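PDB 2YQY: hypothetical protein TTHA0303 from Thermus thermophilus, which is of unknown function but belongs to the DinB-like four-helix bundle proteins and carries an exposed histidine triad that may, as in relatives, bind a metal. Local coordinates for residues L17-R21 / L113-R117; A23-L27 / L160-Q164; H53-E58 / H155-H159; V64-R69 / N131-F135. One frame throughout, in Å; residues are numbered along the deposited sequence.

Contact 1: residues L17-R21 / L113-R117; sequences LEASR and LDRAR
R21 and R117 reach across the core from two antiparallel helices, 10-30 and 106-126, whose short segments keep their axes 13.1 Å apart at 176°; the long side chains bridge the wide gap. Hydrogen bonds to main-chain oxygens come first. R117 NH1 donates to L17 O at 3.0 Å and 158°, with the acceptor in the guanidinium plane, although the donor stands well above the carbonyl plane. L17 O also takes the helical N-H of R21 from the opposite face, and so is gripped twice. In return R21 NH1 makes a weak bond to L113 O, 3.1 Å away. Two waters widen this grip: one links R21 NH1 to D114 OD1, the other joins R21 NH2 to L113 O. In van der Waals contact, L113 CD2 lies over one face of the R21 guanidinium, 3.7 Å from R21 CZ, and R117 lies over the other. L17 CD2 comes within 3.5 Å of R117 NH2. The two arginine side chains pass antiparallel to one another, their planes 39° apart. Each chain is bent at chi2 and chi3, which folds its head back beside the other's stem: R21 CB sits 3.3 Å from R117 NH1. Their positive charges are answered by buried carboxylates: E156 takes salt bridges from R21 NE and R117 NH2, and E58 one from R117 NE. With these acids on helices 47-71 and 153-165, the interlocked arginines form the polar centre of a DinB-like four-helix bundle.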
# COMPACT_ATOMS: atom_id res chain seq x y z
N LEU A 17 8.30 2.72 2.70
CA LEU A 17 6.92 2.99 2.32
C LEU A 17 6.78 4.48 1.99
O LEU A 17 6.07 4.87 1.05
CB LEU A 17 5.97 2.62 3.47
CG LEU A 17 5.44 1.21 3.51
CD1 LEU A 17 4.90 0.91 4.89
CD2 LEU A 17 4.34 1.05 2.43
N GLU A 18 7.46 5.32 2.76
CA GLU A 18 7.47 6.76 2.51
C GLU A 18 8.06 7.12 1.14
O GLU A 18 7.44 7.93 0.42
CB GLU A 18 8.07 7.51 3.71
CG GLU A 18 7.22 7.13 4.95
CD GLU A 18 7.50 7.90 6.19
OE1 GLU A 18 8.68 7.94 6.61
OE2 GLU A 18 6.52 8.43 6.78
N ALA A 19 9.17 6.48 0.77
CA ALA A 19 9.85 6.66 -0.51
C ALA A 19 9.04 6.14 -1.70
O ALA A 19 8.95 6.82 -2.73
CB ALA A 19 11.27 5.99 -0.48
N SER A 20 8.49 4.93 -1.60
CA SER A 20 7.77 4.33 -2.71
C SER A 20 6.48 5.13 -2.99
O SER A 20 6.04 5.22 -4.12
CB SER A 20 7.52 2.82 -2.49
OG SER A 20 6.82 2.55 -1.27
N ARG A 21 5.89 5.70 -1.94
CA ARG A 21 4.71 6.54 -2.10
C ARG A 21 5.01 7.84 -2.85
O ARG A 21 4.25 8.23 -3.74
CB ARG A 21 3.99 6.78 -0.76
CG ARG A 21 2.75 7.69 -0.86
CD ARG A 21 1.71 7.16 -1.90
NE ARG A 21 1.29 5.78 -1.62
CZ ARG A 21 0.16 5.46 -1.00
NH1 ARG A 21 -0.67 6.44 -0.61
NH2 ARG A 21 -0.16 4.18 -0.79
N LEU A 113 -5.70 7.02 -2.05
CA LEU A 113 -4.33 6.78 -1.59
C LEU A 113 -4.02 7.59 -0.31
O LEU A 113 -3.48 7.02 0.65
CB LEU A 113 -3.33 7.09 -2.71
CG LEU A 113 -3.29 6.06 -3.85
CD1 LEU A 113 -2.64 6.67 -5.10
CD2 LEU A 113 -2.53 4.81 -3.40
N ASP A 114 -4.37 8.87 -0.29
CA ASP A 114 -4.03 9.74 0.83
C ASP A 114 -4.72 9.29 2.10
O ASP A 114 -4.11 9.24 3.16
CB ASP A 114 -4.38 11.20 0.55
CG ASP A 114 -3.40 11.85 -0.42
OD1 ASP A 114 -2.36 11.24 -0.73
OD2 ASP A 114 -3.68 12.97 -0.90
N ARG A 115 -6.00 8.97 1.98
CA ARG A 115 -6.80 8.55 3.13
C ARG A 115 -6.26 7.26 3.76
O ARG A 115 -6.07 7.19 4.97
CB ARG A 115 -8.26 8.36 2.72
CG ARG A 115 -9.18 8.14 3.89
N ALA A 116 -6.05 6.24 2.94
CA ALA A 116 -5.58 4.94 3.44
C ALA A 116 -4.19 5.07 4.06
O ALA A 116 -3.89 4.46 5.10
CB ALA A 116 -5.62 3.89 2.31
N ARG A 117 -3.34 5.88 3.43
CA ARG A 117 -1.97 6.11 3.92
C ARG A 117 -1.99 6.87 5.25
O ARG A 117 -1.24 6.51 6.15
CB ARG A 117 -1.09 6.83 2.87
CG ARG A 117 0.31 7.24 3.40
CD ARG A 117 1.15 6.04 3.92
NE ARG A 117 1.43 5.05 2.87
CZ ARG A 117 2.57 4.96 2.19
NH1 ARG A 117 3.57 5.83 2.42
NH2 ARG A 117 2.73 3.99 1.28
O HOH W 1 -0.57 9.22 -0.24
O HOH W 2 -2.61 4.28 0.55

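Contact 2: residues A23-L27 / L160-Q164; sequences ALLAL and LKALQ
Helices 10-30 and 153-165 run roughly parallel where A23-L27 meets L160-Q164, their short axes 10.6 Å apart and crossing at 31°, an apolar helix-helix seam of the four-helix bundle. The backbones come nearest at L24 and L160, whose CA atoms are 6.0 Å apart, and the gap widens toward L27 and Q164. L160 fills the close end. Its CG stands opposite the backbone N (chi1 175°), and the two methyls divide the work: CD2 touches A23 CB at 3.6 Å, while CD1 lies against the main chain of L24, 3.8 Å from L24 N. The side chains of L24 and L163 cross at a slant and meet by their CD1 methyls, 3.8 Å apart. L163 also rests on P47 and V50, which brings helix 47-71 to this seam. At the wider end L27 spans the gap with a single methyl. L27 CD1 packs on L163 CB at 4.0 Å and more distantly on L160 CD1, so it lies across successive turns of the partner helix. No hydrogen bond joins the segments, and even the polar Q164 contributes its aliphatic stem: Q164 CG meets L27 CD1 at 3.8 Å.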
# COMPACT_ATOMS: atom_id res chain seq x y z
N ALA A 23 7.35 8.15 -5.05
CA ALA A 23 7.62 7.65 -6.40
C ALA A 23 6.29 7.36 -7.12
O ALA A 23 6.09 7.77 -8.26
CB ALA A 23 8.52 6.41 -6.33
N LEU A 24 5.37 6.68 -6.44
CA LEU A 24 4.06 6.37 -7.02
C LEU A 24 3.26 7.62 -7.34
O LEU A 24 2.69 7.73 -8.43
CB LEU A 24 3.24 5.45 -6.06
CG LEU A 24 1.80 5.17 -6.55
CD1 LEU A 24 1.82 4.44 -7.89
CD2 LEU A 24 1.01 4.32 -5.53
N LEU A 25 3.15 8.54 -6.39
CA LEU A 25 2.34 9.74 -6.61
C LEU A 25 2.86 10.56 -7.78
O LEU A 25 2.06 11.07 -8.57
CB LEU A 25 2.24 10.61 -5.36
CG LEU A 25 1.52 10.01 -4.16
CD1 LEU A 25 1.52 11.04 -3.04
CD2 LEU A 25 0.09 9.60 -4.52
N ALA A 26 4.19 10.65 -7.90
CA ALA A 26 4.83 11.43 -8.99
C ALA A 26 4.60 10.78 -10.38
O ALA A 26 4.26 11.45 -11.36
CB ALA A 26 6.34 11.60 -8.71
N LEU A 27 4.77 9.46 -10.43
CA LEU A 27 4.44 8.67 -11.61
C LEU A 27 3.00 8.91 -12.07
O LEU A 27 2.75 9.20 -13.26
CB LEU A 27 4.69 7.17 -11.35
CG LEU A 27 4.34 6.22 -12.49
CD1 LEU A 27 5.14 4.88 -12.41
CD2 LEU A 27 2.83 5.95 -12.54
N LEU A 160 4.47 -0.46 -7.82
CA LEU A 160 5.24 0.62 -8.42
C LEU A 160 6.18 0.11 -9.54
O LEU A 160 6.21 0.65 -10.64
CB LEU A 160 6.05 1.35 -7.33
CG LEU A 160 7.03 2.45 -7.77
CD1 LEU A 160 6.26 3.60 -8.46
CD2 LEU A 160 7.86 2.90 -6.56
N LYS A 161 6.96 -0.92 -9.24
CA LYS A 161 7.82 -1.56 -10.24
C LYS A 161 7.07 -2.02 -11.51
O LYS A 161 7.58 -1.86 -12.64
CB LYS A 161 8.54 -2.73 -9.59
CG LYS A 161 9.88 -3.02 -10.14
CD LYS A 161 10.54 -4.09 -9.28
CE LYS A 161 10.96 -3.55 -7.92
NZ LYS A 161 12.45 -3.54 -7.81
N ALA A 162 5.90 -2.62 -11.32
CA ALA A 162 5.06 -3.07 -12.44
C ALA A 162 4.59 -1.89 -13.32
O ALA A 162 4.65 -1.96 -14.54
CB ALA A 162 3.87 -3.87 -11.93
N LEU A 163 4.14 -0.82 -12.68
CA LEU A 163 3.79 0.43 -13.36
C LEU A 163 4.99 1.04 -14.10
O LEU A 163 4.88 1.34 -15.28
CB LEU A 163 3.18 1.42 -12.39
CG LEU A 163 1.81 1.08 -11.79
CD1 LEU A 163 1.39 2.25 -10.97
CD2 LEU A 163 0.82 0.81 -12.91
N GLN A 164 6.14 1.21 -13.43
CA GLN A 164 7.34 1.70 -14.14
C GLN A 164 7.69 0.82 -15.35
O GLN A 164 8.08 1.34 -16.42
CB GLN A 164 8.53 1.77 -13.20
CG GLN A 164 8.35 2.79 -12.09
CD GLN A 164 9.32 2.57 -10.96
OE1 GLN A 164 9.73 1.45 -10.65
NE2 GLN A 164 9.69 3.67 -10.30

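Contact 3: residues H53-E58 / H155-H159; sequences HVALVE and HEAHH
H155 enters from helix 153-165 against H53, V54 and V57 of the antiparallel helix 47-71, the segment axes 10.3 Å apart. From H155 CB the ring is carried across the gap because CG is turned opposite the backbone N (chi1 -174°). V57 CG1 lies over the ring face in a CH-pi contact, 3.9 Å from the centroid and closest to ND1; H159 CD2 lies over the opposite face, and H155 CD2 sits at the H159 ring edge. ND1 meets a water at 2.6 Å, which donates to V54 O on the opposite helix. CE1 is wedged against V57, 3.4 Å from V57 CG2. At the tip, H155 NE2 lies 2.9 Å from H53 NE2 and 3.2 Å from H159 NE2, so three imidazole nitrogens converge. H53 turns its edge to the face of H159, their planes at 75°, while H159 CB packs on V54 CG2 at 3.7 Å. Behind the rings, the E156 carboxylate is held by S20, R21 and R117. H155, E156 and H159 fit an HExxH pattern, its histidines on one helical face, without a bound metal. H53, H155 and H159 are probably the exposed histidine triad, a cluster consistent with the metal site of DinB-like relatives.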
# COMPACT_ATOMS: atom_id res chain seq x y z
N HIS A 53 -5.86 -0.49 -5.95
CA HIS A 53 -5.47 -1.73 -5.25
C HIS A 53 -4.46 -1.48 -4.11
O HIS A 53 -4.63 -1.97 -3.01
CB HIS A 53 -4.88 -2.74 -6.24
CG HIS A 53 -4.38 -4.01 -5.60
ND1 HIS A 53 -5.23 -4.94 -5.04
CD2 HIS A 53 -3.13 -4.50 -5.44
CE1 HIS A 53 -4.52 -5.94 -4.53
NE2 HIS A 53 -3.24 -5.70 -4.78
N VAL A 54 -3.41 -0.73 -4.41
CA VAL A 54 -2.45 -0.32 -3.41
C VAL A 54 -3.14 0.35 -2.19
O VAL A 54 -2.84 -0.01 -1.05
CB VAL A 54 -1.35 0.61 -4.02
CG1 VAL A 54 -0.56 1.33 -2.91
CG2 VAL A 54 -0.42 -0.21 -4.97
N ALA A 55 -3.99 1.35 -2.45
CA ALA A 55 -4.76 2.01 -1.42
C ALA A 55 -5.62 1.02 -0.60
O ALA A 55 -5.65 1.11 0.64
CB ALA A 55 -5.65 3.12 -2.04
N LEU A 56 -6.34 0.11 -1.25
CA LEU A 56 -7.24 -0.81 -0.49
C LEU A 56 -6.39 -1.73 0.44
O LEU A 56 -6.76 -1.98 1.61
CB LEU A 56 -8.13 -1.64 -1.43
CG LEU A 56 -9.09 -0.76 -2.25
CD1 LEU A 56 -9.89 -1.57 -3.32
CD2 LEU A 56 -10.03 0.03 -1.31
N VAL A 57 -5.25 -2.18 -0.06
CA VAL A 57 -4.41 -3.06 0.73
C VAL A 57 -3.83 -2.29 1.93
O VAL A 57 -3.70 -2.87 3.02
CB VAL A 57 -3.33 -3.76 -0.13
CG1 VAL A 57 -2.28 -4.48 0.75
CG2 VAL A 57 -4.01 -4.76 -1.14
N GLU A 58 -3.51 -1.01 1.77
CA GLU A 58 -3.02 -0.23 2.92
C GLU A 58 -4.12 0.01 3.93
O GLU A 58 -3.89 -0.01 5.12
CB GLU A 58 -2.50 1.14 2.50
CG GLU A 58 -1.30 1.05 1.61
CD GLU A 58 -0.28 2.16 1.79
OE1 GLU A 58 -0.62 3.28 2.29
OE2 GLU A 58 0.86 1.91 1.38
N HIS A 155 4.53 -4.66 -0.96
CA HIS A 155 3.36 -4.57 -1.84
C HIS A 155 3.41 -3.32 -2.73
O HIS A 155 3.23 -3.40 -3.94
CB HIS A 155 2.05 -4.56 -1.02
CG HIS A 155 0.82 -4.62 -1.85
ND1 HIS A 155 -0.11 -3.60 -1.90
CD2 HIS A 155 0.35 -5.58 -2.68
CE1 HIS A 155 -1.08 -3.93 -2.72
NE2 HIS A 155 -0.83 -5.13 -3.20
N GLU A 156 3.59 -2.16 -2.11
CA GLU A 156 3.72 -0.94 -2.88
C GLU A 156 4.94 -0.96 -3.79
O GLU A 156 4.83 -0.49 -4.96
CB GLU A 156 3.75 0.30 -2.01
CG GLU A 156 3.70 1.57 -2.87
CD GLU A 156 3.46 2.79 -2.05
OE1 GLU A 156 4.31 3.13 -1.19
OE2 GLU A 156 2.41 3.42 -2.27
N ALA A 157 6.08 -1.52 -3.32
CA ALA A 157 7.27 -1.58 -4.18
C ALA A 157 6.99 -2.44 -5.43
O ALA A 157 7.31 -2.08 -6.56
CB ALA A 157 8.51 -2.09 -3.40
N HIS A 158 6.34 -3.56 -5.21
CA HIS A 158 6.00 -4.47 -6.29
C HIS A 158 5.11 -3.78 -7.36
O HIS A 158 5.38 -3.86 -8.59
CB HIS A 158 5.29 -5.70 -5.74
CG HIS A 158 4.70 -6.55 -6.81
ND1 HIS A 158 5.40 -7.59 -7.40
CD2 HIS A 158 3.51 -6.47 -7.46
CE1 HIS A 158 4.66 -8.13 -8.35
NE2 HIS A 158 3.51 -7.46 -8.42
N HIS A 159 4.07 -3.07 -6.91
CA HIS A 159 3.11 -2.47 -7.88
C HIS A 159 3.70 -1.24 -8.56
O HIS A 159 3.49 -1.03 -9.74
CB HIS A 159 1.75 -2.21 -7.23
CG HIS A 159 1.00 -3.50 -6.98
ND1 HIS A 159 0.49 -4.26 -8.00
CD2 HIS A 159 0.81 -4.22 -5.85
CE1 HIS A 159 -0.02 -5.37 -7.51
NE2 HIS A 159 0.14 -5.36 -6.20
O HOH W 3 -0.45 -1.40 -0.59

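Contact 4: residues V64-R69 / N131-F135; sequences VLRRLR and NPATF
The F135 ring meets V64 and R67 obliquely. Both come from the same side of its plane, V64 CG2 3.9 Å from F135 CD2 and R67 CD at the opposite rim, 3.8 Å from F135 CE1. The R67 guanidinium is tilted 50° to the ring, its extended chain crossing the phenyl at about a right angle. F135 CG lies opposite its backbone N (chi1 -174°), which swings the ring toward V64 and R67. The other flat group is the N131 amide. In its own plane, ND2 donates to L68 O at 3.0 Å and 142°, approaching from above the carbonyl plane. OD1 accepts from A133 N at 3.0 Å, closing an Asx turn; both ends of the amide are thus used, which fixes its rotation. Between these groups L68 points at the loop, its CD2 methyl 3.9 Å from A133 CB and 4.1 Å from F135 CB. A133 O is buried here without a polar partner. P145 also packs on L68 and N131, and F135 pairs with L143 by backbone hydrogen bonds. An Asx turn leading into strand 135-137 thus fastens the loop after helix 106-126 to helix 47-71, at one end of the four-helix bundle.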
# COMPACT_ATOMS: atom_id res chain seq x y z
N VAL A 64 -5.85 -4.42 10.17
CA VAL A 64 -5.19 -5.59 10.80
C VAL A 64 -4.36 -5.10 11.96
O VAL A 64 -4.42 -5.67 13.07
CB VAL A 64 -4.31 -6.39 9.78
CG1 VAL A 64 -3.41 -7.40 10.54
CG2 VAL A 64 -5.19 -7.09 8.72
N LEU A 65 -3.59 -4.02 11.72
CA LEU A 65 -2.78 -3.46 12.80
C LEU A 65 -3.66 -3.02 13.95
O LEU A 65 -3.28 -3.18 15.12
CB LEU A 65 -1.92 -2.29 12.31
CG LEU A 65 -0.79 -2.64 11.30
CD1 LEU A 65 -0.00 -1.40 10.81
CD2 LEU A 65 0.15 -3.64 11.90
N ARG A 66 -4.80 -2.41 13.66
CA ARG A 66 -5.71 -2.00 14.73
C ARG A 66 -6.20 -3.22 15.51
O ARG A 66 -6.28 -3.18 16.71
CB ARG A 66 -6.89 -1.21 14.17
CG ARG A 66 -7.88 -0.68 15.24
CD ARG A 66 -8.97 0.21 14.59
NE ARG A 66 -9.73 -0.57 13.61
CZ ARG A 66 -10.64 -0.09 12.77
NH1 ARG A 66 -10.94 1.20 12.76
NH2 ARG A 66 -11.28 -0.91 11.94
N ARG A 67 -6.58 -4.28 14.82
CA ARG A 67 -7.00 -5.52 15.55
C ARG A 67 -5.85 -6.12 16.40
O ARG A 67 -6.04 -6.49 17.58
CB ARG A 67 -7.50 -6.56 14.56
CG ARG A 67 -8.32 -7.68 15.17
CD ARG A 67 -8.64 -8.77 14.10
NE ARG A 67 -9.72 -9.62 14.65
CZ ARG A 67 -9.51 -10.72 15.36
NH1 ARG A 67 -8.27 -11.16 15.55
NH2 ARG A 67 -10.54 -11.40 15.86
N LEU A 68 -4.64 -6.14 15.84
CA LEU A 68 -3.49 -6.69 16.59
C LEU A 68 -3.17 -5.86 17.85
O LEU A 68 -2.73 -6.41 18.88
CB LEU A 68 -2.26 -6.82 15.67
CG LEU A 68 -2.44 -7.98 14.66
CD1 LEU A 68 -1.30 -8.02 13.64
CD2 LEU A 68 -2.58 -9.34 15.40
N ARG A 69 -3.44 -4.56 17.77
CA ARG A 69 -3.22 -3.65 18.89
C ARG A 69 -4.26 -3.92 19.96
O ARG A 69 -3.93 -3.99 21.14
CB ARG A 69 -3.27 -2.20 18.41
CG ARG A 69 -2.83 -1.22 19.44
CD ARG A 69 -2.96 0.25 19.00
NE ARG A 69 -4.06 0.60 18.06
CZ ARG A 69 -5.21 1.20 18.42
NH1 ARG A 69 -5.46 1.47 19.69
NH2 ARG A 69 -6.12 1.54 17.51
N ASN A 131 5.17 -6.72 19.03
CA ASN A 131 3.93 -7.44 19.37
C ASN A 131 4.00 -8.85 18.75
O ASN A 131 4.16 -8.96 17.53
CB ASN A 131 2.73 -6.64 18.83
CG ASN A 131 1.35 -7.27 19.19
OD1 ASN A 131 1.27 -8.32 19.82
ND2 ASN A 131 0.28 -6.59 18.79
N PRO A 132 3.97 -9.92 19.57
CA PRO A 132 3.99 -11.27 19.01
C PRO A 132 2.68 -11.77 18.39
O PRO A 132 2.70 -12.81 17.71
CB PRO A 132 4.41 -12.16 20.20
CG PRO A 132 4.02 -11.39 21.43
CD PRO A 132 4.04 -9.93 21.06
N ALA A 133 1.58 -11.05 18.60
CA ALA A 133 0.26 -11.48 18.11
C ALA A 133 0.24 -11.49 16.59
O ALA A 133 0.86 -10.60 15.97
CB ALA A 133 -0.85 -10.59 18.68
N THR A 134 -0.47 -12.45 15.98
CA THR A 134 -0.43 -12.61 14.53
C THR A 134 -1.83 -12.61 13.91
O THR A 134 -2.84 -12.92 14.57
CB THR A 134 0.35 -13.88 14.05
OG1 THR A 134 -0.37 -15.05 14.39
CG2 THR A 134 1.79 -13.96 14.61
N PHE A 135 -1.88 -12.22 12.65
CA PHE A 135 -3.15 -12.30 11.92
C PHE A 135 -2.79 -12.84 10.52
O PHE A 135 -1.72 -12.48 10.01
CB PHE A 135 -3.86 -10.93 11.90
CG PHE A 135 -5.24 -10.97 11.28
CD1 PHE A 135 -6.36 -11.26 12.06
CD2 PHE A 135 -5.41 -10.81 9.91
CE1 PHE A 135 -7.64 -11.35 11.48
CE2 PHE A 135 -6.68 -10.92 9.33
CZ PHE A 135 -7.79 -11.18 10.09

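Contacts 1 and 3 form the bundle's middle, their centres 9 Å apart, and E156 joins them: R21 NE reaches E156 OE2 at 2.7 Å in a salt bridge, while S20 OG lies 2.6 Å from E156 OE1. The arginine pair of contact 1 thus holds the glutamate of the HExxH pattern, next to the histidine cluster of contact 3. Contact 2 continues the core along helices 10-30 and 153-165; L24 CD2 packs on E156 OE2 at 3.7 Å, and L25 touches L113 of contact 1. Contact 4 sits apart, sharing helix 47-71 with contact 3 but centred about 19 Å away, and lies across the chain's centre from contact 2, about 29 Å between centres.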